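Local coordinates for protein uncharacterized N-acetyltransferase D2E76_00625 (Mycobacteroides abscessus, PDB 6YCA) that is a GCN5-related N-acetyltransferase of the Eis type that binds acetyl coenzyme A but cannot modify aminoglycosides, at residues H358-G370 and L387-A399. Residues are numbered along the deposited sequence; the frame is centred on the assembly and turned at random.
Sequences HTPDISVDVAALG and LVSAQSPGAIRAA. With SO4 (sulfate ion), chain B.
The carboxylate of D361 meets S392 across the contact: S392 OG donates to D361 OD1 over 3.2 Å, reaching the anti side of that oxygen, 20° out of the carboxylate plane. The other oxygen, OD2, accepts from V331 N, so both oxygens have a donor, which probably holds the group's rotation. At the edge of the R397 guanidinium, near its plane, sits O4 of a sulfate, probably from the crystallisation liquor, with a weak bond from NH2; T407 OG1 of the second subunit also binds this ion. S392 to A395 form a type II turn whose G394 precedes helix 395-403. Q391 N donates a hydrogen bond to D361 O at 3.0 Å, and A395 CB packs against the same oxygen. Strands 362-365 and 388-390 then run antiparallel. S363 and S389 form the hydrogen-bonded pair, S363 N to S389 O at 2.9 Å and S389 N to S363 O at 3.0 Å. I362 points to the other side of the sheet from these serines. Its CG1 is anti to the carbonyl carbon (chi1 -79°) and its chain extended (chi2 175°), which carries CD1 to A399 CB and, at 4.1 Å, to I396 CD1 on the helix; the CG2 branch meets V388 CG1 at 3.8 Å. D365 caps helix 366-373 through a weak bond from A368 N, while its OD2 forms a salt bridge with R144; A368 CB lies 4.2 Å from L387 CB. Strand 330-335 flanks 362-365 on the edge opposite 388-390, which, outermost within this chain, adds the last strand to the mixed sheet of the sterol carrier protein domain.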
loop_
_atom_site.group_PDB
_atom_site.type_symbol
_atom_site.label_atom_id
_atom_site.label_comp_id
_atom_site.label_asym_id
_atom_site.label_seq_id
_atom_site.Cartn_x
_atom_site.Cartn_y
_atom_site.Cartn_z
ATOM N N HIS A 358 56.628 -17.697 -14.395
ATOM C CA HIS A 358 56.543 -18.639 -13.286
ATOM C C HIS A 358 55.139 -19.229 -13.223
ATOM O O HIS A 358 54.169 -18.633 -13.704
ATOM C CB HIS A 358 56.840 -17.941 -11.956
ATOM C CG HIS A 358 58.194 -17.302 -11.883
ATOM N ND1 HIS A 358 58.550 -16.440 -10.868
ATOM C CD2 HIS A 358 59.274 -17.393 -12.695
ATOM C CE1 HIS A 358 59.791 -16.026 -11.058
ATOM N NE2 HIS A 358 60.254 -16.589 -12.159
ATOM N N THR A 359 55.037 -20.421 -12.652
ATOM C CA THR A 359 53.733 -21.047 -12.513
ATOM C C THR A 359 52.846 -20.133 -11.674
ATOM O O THR A 359 53.288 -19.641 -10.625
ATOM C CB THR A 359 53.885 -22.400 -11.822
ATOM O OG1 THR A 359 54.817 -23.207 -12.555
ATOM C CG2 THR A 359 52.544 -23.124 -11.751
ATOM N N PRO A 360 51.617 -19.863 -12.101
ATOM C CA PRO A 360 50.789 -18.882 -11.393
ATOM C C PRO A 360 50.243 -19.432 -10.086
ATOM O O PRO A 360 50.084 -20.639 -9.894
ATOM C CB PRO A 360 49.655 -18.602 -12.381
ATOM C CG PRO A 360 49.544 -19.864 -13.165
ATOM C CD PRO A 360 50.943 -20.390 -13.301
ATOM N N ASP A 361 49.952 -18.507 -9.176
ATOM C CA ASP A 361 49.248 -18.834 -7.945
ATOM C C ASP A 361 47.741 -18.715 -8.089
ATOM O O ASP A 361 47.003 -19.347 -7.325
ATOM C CB ASP A 361 49.707 -17.912 -6.810
ATOM C CG ASP A 361 51.143 -18.157 -6.401
ATOM O OD1 ASP A 361 51.532 -19.340 -6.276
ATOM O OD2 ASP A 361 51.885 -17.169 -6.214
ATOM N N ILE A 362 47.269 -17.907 -9.036
ATOM C CA ILE A 362 45.845 -17.622 -9.181
ATOM C C ILE A 362 45.528 -17.426 -10.659
ATOM O O ILE A 362 46.309 -16.819 -11.397
ATOM C CB ILE A 362 45.473 -16.374 -8.349
ATOM C CG1 ILE A 362 45.330 -16.743 -6.877
ATOM C CG2 ILE A 362 44.192 -15.731 -8.852
ATOM C CD1 ILE A 362 45.080 -15.571 -6.013
ATOM N N SER A 363 44.381 -17.948 -11.091
ATOM C CA SER A 363 43.881 -17.751 -12.446
ATOM C C SER A 363 42.517 -17.082 -12.356
ATOM O O SER A 363 41.670 -17.501 -11.563
ATOM C CB SER A 363 43.762 -19.078 -13.202
ATOM O OG SER A 363 45.037 -19.618 -13.516
ATOM N N VAL A 364 42.323 -16.021 -13.138
ATOM C CA VAL A 364 41.084 -15.254 -13.097
ATOM C C VAL A 364 40.928 -14.567 -14.447
ATOM O O VAL A 364 41.918 -14.229 -15.102
ATOM C CB VAL A 364 41.126 -14.250 -11.914
ATOM C CG1 VAL A 364 42.535 -13.718 -11.725
ATOM C CG2 VAL A 364 40.136 -13.128 -12.077
ATOM N N ASP A 365 39.680 -14.363 -14.868
ATOM C CA ASP A 365 39.415 -13.573 -16.064
ATOM C C ASP A 365 39.441 -12.080 -15.744
ATOM O O ASP A 365 39.246 -11.659 -14.602
ATOM C CB ASP A 365 38.082 -13.972 -16.704
ATOM C CG ASP A 365 36.886 -13.658 -15.821
ATOM O OD1 ASP A 365 37.045 -13.642 -14.583
ATOM O OD2 ASP A 365 35.782 -13.452 -16.365
ATOM N N VAL A 366 39.657 -11.274 -16.789
ATOM C CA VAL A 366 39.883 -9.842 -16.602
ATOM C C VAL A 366 38.683 -9.158 -15.956
ATOM O O VAL A 366 38.839 -8.156 -15.246
ATOM C CB VAL A 366 40.314 -9.177 -17.927
ATOM C CG1 VAL A 366 39.170 -9.172 -18.929
ATOM C CG2 VAL A 366 40.833 -7.763 -17.679
ATOM N N ALA A 367 37.473 -9.674 -16.184
ATOM C CA ALA A 367 36.295 -9.078 -15.562
ATOM C C ALA A 367 36.337 -9.233 -14.045
ATOM O O ALA A 367 36.063 -8.279 -13.306
ATOM C CB ALA A 367 35.015 -9.683 -16.141
ATOM N N ALA A 368 36.670 -10.434 -13.562
ATOM C CA ALA A 368 36.709 -10.657 -12.120
ATOM C C ALA A 368 37.888 -9.948 -11.465
ATOM O O ALA A 368 37.778 -9.505 -10.315
ATOM C CB ALA A 368 36.723 -12.154 -11.808
ATOM N N LEU A 369 39.015 -9.828 -12.172
ATOM C CA LEU A 369 40.138 -9.065 -11.634
ATOM C C LEU A 369 39.754 -7.607 -11.418
ATOM O O LEU A 369 40.192 -6.976 -10.448
ATOM C CB LEU A 369 41.354 -9.188 -12.552
ATOM C CG LEU A 369 42.610 -8.416 -12.132
ATOM C CD1 LEU A 369 43.137 -8.909 -10.795
ATOM C CD2 LEU A 369 43.690 -8.507 -13.202
ATOM N N GLY A 370 38.943 -7.050 -12.317
ATOM C CA GLY A 370 38.436 -5.709 -12.103
ATOM C C GLY A 370 37.559 -5.594 -10.873
ATOM O O GLY A 370 37.591 -4.577 -10.177
ATOM N N LEU A 387 34.779 -17.918 -9.688
ATOM C CA LEU A 387 35.416 -17.049 -10.666
ATOM C C LEU A 387 36.917 -16.952 -10.469
ATOM O O LEU A 387 37.576 -16.221 -11.214
ATOM C CB LEU A 387 34.793 -15.646 -10.642
ATOM C CG LEU A 387 33.322 -15.536 -11.043
ATOM C CD1 LEU A 387 32.780 -14.154 -10.753
ATOM C CD2 LEU A 387 33.151 -15.872 -12.512
ATOM N N VAL A 388 37.474 -17.666 -9.491
ATOM C CA VAL A 388 38.906 -17.646 -9.208
ATOM C C VAL A 388 39.376 -19.074 -8.964
ATOM O O VAL A 388 38.735 -19.828 -8.225
ATOM C CB VAL A 388 39.249 -16.751 -7.998
ATOM C CG1 VAL A 388 40.740 -16.799 -7.707
ATOM C CG2 VAL A 388 38.814 -15.319 -8.252
ATOM N N SER A 389 40.486 -19.443 -9.593
ATOM C CA SER A 389 41.102 -20.753 -9.442
ATOM C C SER A 389 42.444 -20.588 -8.742
ATOM O O SER A 389 43.293 -19.815 -9.202
ATOM C CB SER A 389 41.317 -21.382 -10.820
ATOM O OG SER A 389 42.068 -22.578 -10.723
ATOM N N ALA A 390 42.637 -21.308 -7.637
ATOM C CA ALA A 390 43.875 -21.213 -6.875
ATOM C C ALA A 390 44.732 -22.444 -7.143
ATOM O O ALA A 390 44.214 -23.555 -7.279
ATOM C CB ALA A 390 43.585 -21.076 -5.380
ATOM N N GLN A 391 46.049 -22.237 -7.252
ATOM C CA GLN A 391 46.992 -23.314 -7.538
ATOM C C GLN A 391 47.857 -23.734 -6.362
ATOM O O GLN A 391 48.511 -24.777 -6.450
ATOM C CB GLN A 391 47.931 -22.917 -8.690
ATOM C CG GLN A 391 47.335 -23.041 -10.077
ATOM C CD GLN A 391 46.346 -21.930 -10.386
ATOM O OE1 GLN A 391 46.244 -20.951 -9.642
ATOM N NE2 GLN A 391 45.612 -22.075 -11.479
ATOM N N SER A 392 47.895 -22.956 -5.287
ATOM C CA SER A 392 48.744 -23.257 -4.148
ATOM C C SER A 392 47.976 -23.111 -2.844
ATOM O O SER A 392 47.070 -22.278 -2.736
ATOM C CB SER A 392 49.927 -22.277 -4.107
ATOM O OG SER A 392 50.621 -22.248 -5.340
ATOM N N PRO A 393 48.323 -23.911 -1.837
ATOM C CA PRO A 393 47.699 -23.760 -0.513
ATOM C C PRO A 393 48.020 -22.390 0.062
ATOM O O PRO A 393 49.187 -22.011 0.193
ATOM C CB PRO A 393 48.347 -24.884 0.307
ATOM C CG PRO A 393 49.620 -25.210 -0.424
ATOM C CD PRO A 393 49.321 -24.996 -1.867
ATOM N N GLY A 394 46.974 -21.639 0.398
ATOM C CA GLY A 394 47.159 -20.316 0.952
ATOM C C GLY A 394 47.316 -19.219 -0.076
ATOM O O GLY A 394 47.472 -18.052 0.306
ATOM N N ALA A 395 47.305 -19.563 -1.367
ATOM C CA ALA A 395 47.431 -18.558 -2.419
ATOM C C ALA A 395 46.304 -17.538 -2.352
ATOM O O ALA A 395 46.522 -16.344 -2.589
ATOM C CB ALA A 395 47.465 -19.238 -3.789
ATOM N N ILE A 396 45.088 -17.991 -2.039
ATOM C CA ILE A 396 43.959 -17.072 -1.919
ATOM C C ILE A 396 44.162 -16.110 -0.755
ATOM O O ILE A 396 43.938 -14.901 -0.886
ATOM C CB ILE A 396 42.633 -17.844 -1.801
ATOM C CG1 ILE A 396 42.319 -18.592 -3.100
ATOM C CG2 ILE A 396 41.507 -16.884 -1.420
ATOM C CD1 ILE A 396 42.055 -17.699 -4.294
ATOM N N ARG A 397 44.574 -16.626 0.408
ATOM C CA ARG A 397 44.794 -15.723 1.540
ATOM C C ARG A 397 45.970 -14.783 1.309
ATOM O O ARG A 397 45.910 -13.606 1.686
ATOM C CB ARG A 397 44.868 -16.422 2.905
ATOM C CG ARG A 397 43.549 -17.002 3.407
ATOM C CD ARG A 397 43.680 -17.489 4.849
ATOM N NE ARG A 397 42.399 -17.915 5.417
ATOM C CZ ARG A 397 41.923 -19.152 5.328
ATOM N NH1 ARG A 397 42.632 -20.074 4.689
ATOM N NH2 ARG A 397 40.751 -19.471 5.868
ATOM N N ALA A 398 47.043 -15.281 0.688
ATOM C CA ALA A 398 48.196 -14.431 0.390
ATOM C C ALA A 398 47.826 -13.306 -0.571
ATOM O O ALA A 398 48.315 -12.177 -0.438
ATOM C CB ALA A 398 49.341 -15.270 -0.181
ATOM N N ALA A 399 46.993 -13.606 -1.567
ATOM C CA ALA A 399 46.545 -12.563 -2.477
ATOM C C ALA A 399 45.672 -11.554 -1.751
ATOM O O ALA A 399 45.802 -10.341 -1.964
ATOM C CB ALA A 399 45.780 -13.172 -3.645
HETATM S S SO4 B . 39.622 -14.980 6.102
HETATM O O1 SO4 B . 40.481 -14.261 7.047
HETATM O O2 SO4 B . 38.337 -14.297 5.988
HETATM O O3 SO4 B . 40.257 -15.048 4.788
HETATM O O4 SO4 B . 39.398 -16.344 6.571
#